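Helicase of the snf2/rad54 family (Sulfolobus solfataricus, PDB 1Z5Z) probably acts as an ATP-driven DNA translocase of the SWI2/SNF2 type, this construct being the C-terminal domain of its ATPase core. Local coordinates at residues A43-K46 against A47-N51; G145-S148 against K149-D153; G248-W251 against I252-S256. One frame throughout, in Å; residues are numbered along the deposited sequence.

Contact 1 (A43-K46 against A47-N51)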
ATOM      1  N   ALA A  43       9.579  -1.523 -14.975  1.00 39.07           N
ATOM      2  CA  ALA A  43      11.003  -1.781 -15.177  1.00 41.61           C
ATOM      3  C   ALA A  43      11.731  -1.966 -13.849  1.00 39.86           C
ATOM      4  O   ALA A  43      12.590  -2.827 -13.740  1.00 42.48           O
ATOM      5  CB  ALA A  43      11.647  -0.654 -15.949  1.00 41.50           C
ATOM      6  N   MET A  44      11.417  -1.146 -12.845  1.00 40.34           N
ATOM      7  CA  MET A  44      12.095  -1.271 -11.548  1.00 37.23           C
ATOM      8  C   MET A  44      11.689  -2.584 -10.886  1.00 37.89           C
ATOM      9  O   MET A  44      12.519  -3.313 -10.339  1.00 38.79           O
ATOM     10  CB  MET A  44      11.725  -0.093 -10.644  1.00 42.66           C
ATOM     11  CG  MET A  44      12.344   1.220 -11.055  1.00 43.42           C
ATOM     12  SD  MET A  44      11.514   2.581 -10.256  1.00 49.96           S
ATOM     13  CE  MET A  44      12.225   2.529  -8.608  1.00 44.79           C
ATOM     14  N   TYR A  45      10.399  -2.893 -10.962  1.00 36.61           N
ATOM     15  CA  TYR A  45       9.880  -4.119 -10.367  1.00 36.76           C
ATOM     16  C   TYR A  45      10.616  -5.320 -10.949  1.00 39.95           C
ATOM     17  O   TYR A  45      11.070  -6.211 -10.225  1.00 38.18           O
ATOM     18  CB  TYR A  45       8.379  -4.261 -10.662  1.00 32.62           C
ATOM     19  CG  TYR A  45       7.715  -5.411  -9.905  1.00 34.13           C
ATOM     20  CD1 TYR A  45       6.926  -5.157  -8.767  1.00 33.99           C
ATOM     21  CD2 TYR A  45       7.864  -6.734 -10.311  1.00 30.14           C
ATOM     22  CE1 TYR A  45       6.299  -6.201  -8.057  1.00 31.30           C
ATOM     23  CE2 TYR A  45       7.232  -7.789  -9.599  1.00 33.02           C
ATOM     24  CZ  TYR A  45       6.452  -7.496  -8.472  1.00 31.09           C
ATOM     25  OH  TYR A  45       5.806  -8.492  -7.769  1.00 28.26           O
ATOM     26  N   LYS A  46      10.732  -5.349 -12.273  1.00 41.39           N
ATOM     27  CA  LYS A  46      11.396  -6.463 -12.934  1.00 42.54           C
ATOM     28  C   LYS A  46      12.878  -6.604 -12.560  1.00 41.33           C
ATOM     29  O   LYS A  46      13.362  -7.704 -12.289  1.00 45.13           O
ATOM     30  CB  LYS A  46      11.243  -6.339 -14.465  1.00 48.18           C
ATOM     31  CG  LYS A  46      11.650  -7.627 -15.208  1.00 55.33           C
ATOM     32  CD  LYS A  46      11.256  -7.562 -16.672  1.00 61.24           C
ATOM     33  CE  LYS A  46      11.770  -8.775 -17.454  1.00 62.50           C
ATOM     34  NZ  LYS A  46      11.722  -8.460 -18.930  1.00 67.93           N
ATOM     35  N   ALA A  47      13.593  -5.495 -12.520  1.00 37.84           N
ATOM     36  CA  ALA A  47      14.998  -5.553 -12.181  1.00 37.79           C
ATOM     37  C   ALA A  47      15.214  -6.187 -10.827  1.00 40.41           C
ATOM     38  O   ALA A  47      16.036  -7.095 -10.678  1.00 43.73           O
ATOM     39  CB  ALA A  47      15.589  -4.160 -12.207  1.00 36.09           C
ATOM     40  N   GLU A  48      14.474  -5.715  -9.825  1.00 40.65           N
ATOM     41  CA  GLU A  48      14.601  -6.220  -8.461  1.00 37.63           C
ATOM     42  C   GLU A  48      14.241  -7.703  -8.377  1.00 39.65           C
ATOM     43  O   GLU A  48      14.831  -8.466  -7.591  1.00 38.92           O
ATOM     44  CB  GLU A  48      13.695  -5.382  -7.532  1.00 37.17           C
ATOM     45  CG  GLU A  48      13.705  -5.779  -6.061  1.00 41.55           C
ATOM     46  CD  GLU A  48      15.133  -5.885  -5.459  1.00 43.15           C
ATOM     47  OE1 GLU A  48      16.005  -5.079  -5.834  1.00 38.70           O
ATOM     48  OE2 GLU A  48      15.368  -6.780  -4.614  1.00 42.99           O
ATOM     49  N   VAL A  49      13.273  -8.135  -9.179  1.00 35.77           N
ATOM     50  CA  VAL A  49      12.906  -9.546  -9.136  1.00 37.14           C
ATOM     51  C   VAL A  49      14.045 -10.365  -9.746  1.00 39.54           C
ATOM     52  O   VAL A  49      14.333 -11.477  -9.293  1.00 40.19           O
ATOM     53  CB  VAL A  49      11.559  -9.825  -9.901  1.00 32.21           C
ATOM     54  CG1 VAL A  49      11.467 -11.319 -10.261  1.00 33.26           C
ATOM     55  CG2 VAL A  49      10.355  -9.382  -9.014  1.00 30.97           C
ATOM     56  N   GLU A  50      14.690  -9.807 -10.769  1.00 43.77           N
ATOM     57  CA  GLU A  50      15.810 -10.488 -11.417  1.00 49.53           C
ATOM     58  C   GLU A  50      17.015 -10.491 -10.476  1.00 50.86           C
ATOM     59  O   GLU A  50      17.709 -11.501 -10.347  1.00 51.31           O
ATOM     60  CB  GLU A  50      16.123  -9.836 -12.774  1.00 52.99           C
ATOM     61  CG  GLU A  50      15.126 -10.326 -13.814  1.00 60.39           C
ATOM     62  CD  GLU A  50      15.410  -9.859 -15.223  1.00 68.51           C
ATOM     63  OE1 GLU A  50      15.169  -8.666 -15.516  1.00 71.73           O
ATOM     64  OE2 GLU A  50      15.871 -10.696 -16.045  1.00 72.32           O
ATOM     65  N   ASN A  51      17.239  -9.381  -9.787  1.00 49.71           N
ATOM     66  CA  ASN A  51      18.330  -9.345  -8.829  1.00 49.71           C
ATOM     67  C   ASN A  51      18.096 -10.422  -7.743  1.00 49.21           C
ATOM     68  O   ASN A  51      18.996 -11.198  -7.432  1.00 50.19           O
ATOM     69  CB  ASN A  51      18.468  -7.940  -8.227  1.00 52.75           C
ATOM     70  CG  ASN A  51      19.067  -6.927  -9.232  1.00 60.91           C
ATOM     71  OD1 ASN A  51      19.771  -7.312 -10.177  1.00 65.31           O
ATOM     72  ND2 ASN A  51      18.801  -5.637  -9.021  1.00 61.26           N
TER
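Lys46 and Glu50 meet one helical turn apart, where backbone and side chain both contribute. The amide N of Glu50 donates to Lys46 O at 2.9 Å, and the carboxylate comes back obliquely across the lysine stem, bringing Glu50 OE1 to 3.7 Å from Lys46 CG. With CG anti to the backbone N (chi1 -168°) and every later bond extended, the lysine runs past the carboxylate rather than curling round it. Lys46 NZ and Glu50 OE1 consequently stay 4.9 Å apart: opposite charges that probably attract through space, but no salt bridge.

Ala47 illustrates how little side chain an i to i+4 contact needs. Its N is bonded to Ala43 O at 3.1 Å, and its methyl CB lies 3.6 Å from that same oxygen. The next bond, from Glu48 N to Met44 O, is almost straight at 175°.

On the buried flank the meeting is apolar. Val49 directs its CG2 branch back at Tyr45, touching ring atom CE2 at 3.6 Å and the carbonyl oxygen Tyr45 O at 3.5 Å, so one methyl touches both the ring, obliquely, and the backbone. The phenol OH reaches well beyond this pair and is hydrogen-bonded to Ile264 O and Leu226 N, which fixes where the ring stands.

Helix 39-55 thus presents two unlike flanks. Tyr45, Glu48 and Val49 all rest on Leu75 of helix 61-78, with Glu48 OE2 bonded to Thr71 OG1 of that helix, while Tyr45 also reaches the start of helix 226-236 and the end of helix 257-264.

Contact 2 (G145-S148 against K149-D153)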
ATOM      1  N   GLY A 145       2.957   7.141  13.604  1.00 37.20           N
ATOM      2  CA  GLY A 145       3.372   6.697  14.928  1.00 42.96           C
ATOM      3  C   GLY A 145       4.159   7.647  15.822  1.00 44.53           C
ATOM      4  O   GLY A 145       3.905   7.681  17.025  1.00 48.01           O
ATOM      5  N   GLU A 146       5.110   8.391  15.262  1.00 48.21           N
ATOM      6  CA  GLU A 146       5.936   9.317  16.042  1.00 51.59           C
ATOM      7  C   GLU A 146       5.230  10.569  16.542  1.00 50.02           C
ATOM      8  O   GLU A 146       5.857  11.398  17.215  1.00 51.85           O
ATOM      9  CB  GLU A 146       7.125   9.798  15.211  1.00 55.65           C
ATOM     10  CG  GLU A 146       8.125   8.737  14.771  1.00 64.79           C
ATOM     11  CD  GLU A 146       9.271   9.335  13.938  1.00 69.80           C
ATOM     12  OE1 GLU A 146      10.064   8.543  13.373  1.00 73.85           O
ATOM     13  OE2 GLU A 146       9.371  10.586  13.859  1.00 71.17           O
ATOM     14  N   LEU A 147       3.975  10.779  16.159  1.00 45.37           N
ATOM     15  CA  LEU A 147       3.293  11.983  16.624  1.00 43.52           C
ATOM     16  C   LEU A 147       3.089  11.898  18.142  1.00 42.39           C
ATOM     17  O   LEU A 147       2.940  10.808  18.708  1.00 38.65           O
ATOM     18  CB  LEU A 147       1.931  12.157  15.943  1.00 41.67           C
ATOM     19  CG  LEU A 147       1.911  12.713  14.511  1.00 41.18           C
ATOM     20  CD1 LEU A 147       0.486  12.785  13.983  1.00 41.12           C
ATOM     21  CD2 LEU A 147       2.541  14.115  14.492  1.00 39.02           C
ATOM     22  N   SER A 148       3.102  13.039  18.829  1.00 42.51           N
ATOM     23  CA  SER A 148       2.853  12.978  20.273  1.00 41.28           C
ATOM     24  C   SER A 148       1.368  12.653  20.404  1.00 41.31           C
ATOM     25  O   SER A 148       0.626  12.732  19.412  1.00 35.40           O
ATOM     26  CB  SER A 148       3.188  14.326  20.920  1.00 42.29           C
ATOM     27  OG  SER A 148       2.500  15.383  20.293  1.00 40.81           O
ATOM     28  N   LYS A 149       0.926  12.283  21.600  1.00 42.71           N
ATOM     29  CA  LYS A 149      -0.498  11.948  21.816  1.00 47.47           C
ATOM     30  C   LYS A 149      -1.406  13.106  21.464  1.00 48.60           C
ATOM     31  O   LYS A 149      -2.451  12.924  20.861  1.00 47.03           O
ATOM     32  CB  LYS A 149      -0.791  11.626  23.281  1.00 46.72           C
ATOM     33  CG  LYS A 149       0.056  10.533  23.875  1.00 53.61           C
ATOM     34  CD  LYS A 149      -0.326   9.183  23.321  1.00 55.44           C
ATOM     35  CE  LYS A 149       0.569   8.112  23.918  1.00 58.33           C
ATOM     36  NZ  LYS A 149       0.276   6.783  23.326  1.00 56.32           N
ATOM     37  N   LYS A 150      -1.008  14.307  21.870  1.00 47.94           N
ATOM     38  CA  LYS A 150      -1.838  15.475  21.629  1.00 48.08           C
ATOM     39  C   LYS A 150      -1.918  15.813  20.165  1.00 44.64           C
ATOM     40  O   LYS A 150      -2.991  16.136  19.662  1.00 47.59           O
ATOM     41  CB  LYS A 150      -1.339  16.696  22.451  1.00 48.31           C
ATOM     42  CG  LYS A 150      -2.435  17.743  22.673  1.00 51.62           C
ATOM     43  CD  LYS A 150      -1.944  19.177  22.420  1.00 60.43           C
ATOM     44  CE  LYS A 150      -3.107  20.180  22.440  1.00 63.28           C
ATOM     45  NZ  LYS A 150      -2.672  21.591  22.234  1.00 66.49           N
ATOM     46  N   GLU A 151      -0.788  15.752  19.476  1.00 43.85           N
ATOM     47  CA  GLU A 151      -0.825  16.057  18.063  1.00 43.76           C
ATOM     48  C   GLU A 151      -1.799  15.060  17.438  1.00 41.70           C
ATOM     49  O   GLU A 151      -2.618  15.410  16.608  1.00 42.20           O
ATOM     50  CB  GLU A 151       0.545  15.884  17.411  1.00 45.81           C
ATOM     51  CG  GLU A 151       1.683  16.581  18.104  1.00 51.53           C
ATOM     52  CD  GLU A 151       2.967  16.569  17.283  1.00 51.71           C
ATOM     53  OE1 GLU A 151       3.126  17.453  16.416  1.00 54.74           O
ATOM     54  OE2 GLU A 151       3.809  15.671  17.488  1.00 52.27           O
ATOM     55  N   ARG A 152      -1.732  13.820  17.896  1.00 38.30           N
ATOM     56  CA  ARG A 152      -2.571  12.773  17.349  1.00 40.29           C
ATOM     57  C   ARG A 152      -4.052  12.962  17.649  1.00 41.41           C
ATOM     58  O   ARG A 152      -4.889  13.018  16.737  1.00 39.97           O
ATOM     59  CB  ARG A 152      -2.117  11.422  17.870  1.00 34.53           C
ATOM     60  CG  ARG A 152      -2.905  10.278  17.270  1.00 38.93           C
ATOM     61  CD  ARG A 152      -2.704   9.060  18.132  1.00 41.15           C
ATOM     62  NE  ARG A 152      -3.226   9.337  19.458  1.00 46.39           N
ATOM     63  CZ  ARG A 152      -3.062   8.538  20.505  1.00 50.32           C
ATOM     64  NH1 ARG A 152      -2.390   7.405  20.377  1.00 46.66           N
ATOM     65  NH2 ARG A 152      -3.558   8.888  21.685  1.00 49.65           N
ATOM     66  N   ASP A 153      -4.367  13.074  18.934  1.00 40.34           N
ATOM     67  CA  ASP A 153      -5.742  13.253  19.357  1.00 41.55           C
ATOM     68  C   ASP A 153      -6.351  14.466  18.707  1.00 40.54           C
ATOM     69  O   ASP A 153      -7.517  14.427  18.310  1.00 39.52           O
ATOM     70  CB  ASP A 153      -5.836  13.404  20.878  1.00 46.08           C
ATOM     71  CG  ASP A 153      -5.264  12.204  21.622  1.00 50.47           C
ATOM     72  OD1 ASP A 153      -5.169  11.106  21.026  1.00 52.44           O
ATOM     73  OD2 ASP A 153      -4.924  12.362  22.815  1.00 55.00           O
TER
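Glu151 folds back over Ser148 and Leu147 at the start of helix 149-161, and its side chain can be traced atom by atom. Glu151 CB lies 3.7 Å from Ser148 O. From there CG sets off beside its own backbone N (chi1 -51°), which carries the extended chain back toward the residues that precede the helix; the spacing between CG and the serine hydroxyl is too short in the model to bear weight. Next, Glu151 CD packs 3.7 Å from the methyl Leu147 CD2, the leucine and glutamate side chains crossing at about a right angle. At the tip the two oxygens differ. Glu151 OE1 merely skirts Leu147 CD2 at 3.9 Å, whereas Glu151 OE2 accepts the backbone N-H of Ser148 at 3.0 Å in a nearly straight bond of 175°, met on the anti side of the carboxylate.

The return half of the exchange is looser: Glu151 N points to Ser148 OG over 3.4 Å, a weak bond to an oxygen whose place is less certain. Behind it the first regular turn closes, with Arg152 N bonded to Ser148 O at 3.0 Å. Farther on, the Arg152 guanidinium grips neighbouring Asp153 side-on, NE and NH2 both reaching OD1 in a salt bridge.

Serine at the N-cap and glutamate three residues later, each serving the other's backbone N, make a capping box, here opening the helix that follows strand 142-143 in the helicase C-terminal domain.

Contact 3 (G248-W251 against I252-S256)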
ATOM      1  N   GLY A 248       2.325 -12.934   9.521  1.00 68.89           N
ATOM      2  CA  GLY A 248       2.739 -12.122   8.385  1.00 70.68           C
ATOM      3  C   GLY A 248       3.414 -12.758   7.185  1.00 71.21           C
ATOM      4  O   GLY A 248       3.087 -13.880   6.805  1.00 72.50           O
ATOM      5  N   ASP A 249       4.350 -12.022   6.580  1.00 72.07           N
ATOM      6  CA  ASP A 249       5.084 -12.464   5.390  1.00 71.35           C
ATOM      7  C   ASP A 249       5.931 -13.690   5.649  1.00 70.19           C
ATOM      8  O   ASP A 249       6.495 -14.263   4.723  1.00 70.85           O
ATOM      9  CB  ASP A 249       5.994 -11.330   4.868  1.00 71.81           C
ATOM     10  CG  ASP A 249       5.216 -10.224   4.134  1.00 74.00           C
ATOM     11  OD1 ASP A 249       5.867  -9.308   3.564  1.00 70.85           O
ATOM     12  OD2 ASP A 249       3.956 -10.272   4.129  1.00 74.22           O
ATOM     13  N   SER A 250       6.025 -14.079   6.913  1.00 68.91           N
ATOM     14  CA  SER A 250       6.820 -15.233   7.298  1.00 67.06           C
ATOM     15  C   SER A 250       6.690 -16.407   6.309  1.00 65.48           C
ATOM     16  O   SER A 250       7.694 -16.923   5.782  1.00 65.11           O
ATOM     17  CB  SER A 250       6.419 -15.681   8.704  1.00 67.07           C
ATOM     18  OG  SER A 250       6.849 -17.007   8.968  1.00 68.80           O
ATOM     19  N   TRP A 251       5.454 -16.816   6.037  1.00 61.64           N
ATOM     20  CA  TRP A 251       5.217 -17.922   5.116  1.00 59.22           C
ATOM     21  C   TRP A 251       5.890 -17.694   3.766  1.00 56.36           C
ATOM     22  O   TRP A 251       6.334 -18.656   3.131  1.00 55.00           O
ATOM     23  CB  TRP A 251       3.722 -18.131   4.900  1.00 60.07           C
ATOM     24  CG  TRP A 251       3.041 -16.978   4.224  1.00 60.87           C
ATOM     25  CD1 TRP A 251       2.614 -15.816   4.803  1.00 61.87           C
ATOM     26  CD2 TRP A 251       2.716 -16.873   2.834  1.00 60.80           C
ATOM     27  NE1 TRP A 251       2.032 -14.999   3.861  1.00 61.25           N
ATOM     28  CE2 TRP A 251       2.079 -15.627   2.644  1.00 61.06           C
ATOM     29  CE3 TRP A 251       2.890 -17.719   1.733  1.00 60.81           C
ATOM     30  CZ2 TRP A 251       1.634 -15.200   1.398  1.00 57.52           C
ATOM     31  CZ3 TRP A 251       2.444 -17.292   0.494  1.00 59.61           C
ATOM     32  CH2 TRP A 251       1.818 -16.046   0.340  1.00 56.50           C
ATOM     33  N   ILE A 252       5.973 -16.434   3.333  1.00 52.90           N
ATOM     34  CA  ILE A 252       6.601 -16.125   2.045  1.00 52.30           C
ATOM     35  C   ILE A 252       8.111 -16.367   2.047  1.00 51.76           C
ATOM     36  O   ILE A 252       8.663 -16.852   1.059  1.00 52.11           O
ATOM     37  CB  ILE A 252       6.383 -14.653   1.600  1.00 51.45           C
ATOM     38  CG1 ILE A 252       4.903 -14.370   1.326  1.00 52.01           C
ATOM     39  CG2 ILE A 252       7.143 -14.389   0.308  1.00 49.96           C
ATOM     40  CD1 ILE A 252       4.670 -12.980   0.722  1.00 47.92           C
ATOM     41  N   THR A 253       8.779 -16.030   3.149  1.00 49.51           N
ATOM     42  CA  THR A 253      10.228 -16.209   3.236  1.00 49.53           C
ATOM     43  C   THR A 253      10.634 -17.672   3.316  1.00 49.32           C
ATOM     44  O   THR A 253      11.809 -18.000   3.226  1.00 52.75           O
ATOM     45  CB  THR A 253      10.809 -15.479   4.463  1.00 49.44           C
ATOM     46  OG1 THR A 253      10.267 -16.054   5.655  1.00 42.87           O
ATOM     47  CG2 THR A 253      10.449 -13.980   4.422  1.00 48.63           C
ATOM     48  N   GLU A 254       9.661 -18.554   3.482  1.00 50.09           N
ATOM     49  CA  GLU A 254       9.944 -19.981   3.554  1.00 51.27           C
ATOM     50  C   GLU A 254       9.473 -20.802   2.335  1.00 51.14           C
ATOM     51  O   GLU A 254       9.531 -22.026   2.336  1.00 50.87           O
ATOM     52  CB  GLU A 254       9.336 -20.539   4.836  1.00 55.65           C
ATOM     53  CG  GLU A 254       9.801 -19.771   6.057  1.00 61.62           C
ATOM     54  CD  GLU A 254       9.314 -20.372   7.346  1.00 65.88           C
ATOM     55  OE1 GLU A 254       8.083 -20.541   7.486  1.00 67.97           O
ATOM     56  OE2 GLU A 254      10.162 -20.669   8.219  1.00 69.98           O
ATOM     57  N   LEU A 255       8.996 -20.129   1.294  1.00 49.41           N
ATOM     58  CA  LEU A 255       8.555 -20.825   0.083  1.00 49.44           C
ATOM     59  C   LEU A 255       9.775 -21.339  -0.691  1.00 47.98           C
ATOM     60  O   LEU A 255      10.883 -20.813  -0.559  1.00 47.46           O
ATOM     61  CB  LEU A 255       7.791 -19.862  -0.843  1.00 47.43           C
ATOM     62  CG  LEU A 255       6.572 -19.106  -0.321  1.00 47.39           C
ATOM     63  CD1 LEU A 255       6.154 -18.046  -1.357  1.00 52.57           C
ATOM     64  CD2 LEU A 255       5.432 -20.076  -0.053  1.00 46.14           C
ATOM     65  N   SER A 256       9.570 -22.357  -1.511  1.00 46.43           N
ATOM     66  CA  SER A 256      10.661 -22.849  -2.341  1.00 46.15           C
ATOM     67  C   SER A 256      10.935 -21.705  -3.335  1.00 46.68           C
ATOM     68  O   SER A 256      10.100 -20.797  -3.517  1.00 45.52           O
ATOM     69  CB  SER A 256      10.204 -24.076  -3.129  1.00 45.89           C
ATOM     70  OG  SER A 256       9.194 -23.714  -4.069  1.00 44.22           O
TER
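Thr253 OG1 donates to Ser250 O at 2.7 Å, approaching in the carbonyl plane on a lone pair. Its placement between the backbone N and the carbonyl carbon (chi1 63°) turns the hydroxyl back against the preceding turn. The backbone N of Thr253 bonds to Asp249 O at 3.3 Å, also in the carbonyl plane, while the remaining turn bonds are weak, such as that from Glu254 N to Trp251 O. Asp249 OD1, for its part, forms a salt bridge with Lys76.

Outward from this polar core lies the indole. Ile252 CG1 sits over the six-membered ring of Trp251, 3.4 Å from its centroid and only 14° off the normal, a CH-pi contact between sequence neighbours. CD1 of the isoleucine continues along the same face, reaching Trp251 CZ2 at 3.8 Å. Leu255 lies alongside the indole, pointing the same way, with CD2 3.9 Å from Trp251 CE3. The indole also touches Leu233 of helix 226-236. An alanine in place of Trp251 would remove the flat surface under Ile252 CG1 and is likely to open a gap beside Leu255 and Leu233.

Ile252 also touches Leu72, Ile230 and Leu260, so this short piece wedges among helices 61-78, 226-236 and 257-264. The arrangement is that of a single, weakly bonded helical turn, 250-253, joined by a brief linker to Ser256, the N-cap of the next helix.

Overall arrangement
From the N terminus, contact 1 comes first, within helix 39-55; contact 2 follows where the chain leaves strand 142-143 for helix 149-161, and contact 3 lies near the C terminus, in the short turn leading to helix 257-264. All three are local and in series: each closes only a turn of its own, and none encloses or crosses another. Contacts 1 and 2 stand on opposite sides of the chain's centre, their centres 37 Å apart. Contacts 1 and 3, with centres 19 Å apart, do not touch, yet both border helix 61-78, which links them indirectly. Contact 2 belongs instead to the far edge of the parallel sheet, where strand 142-143 is outermost.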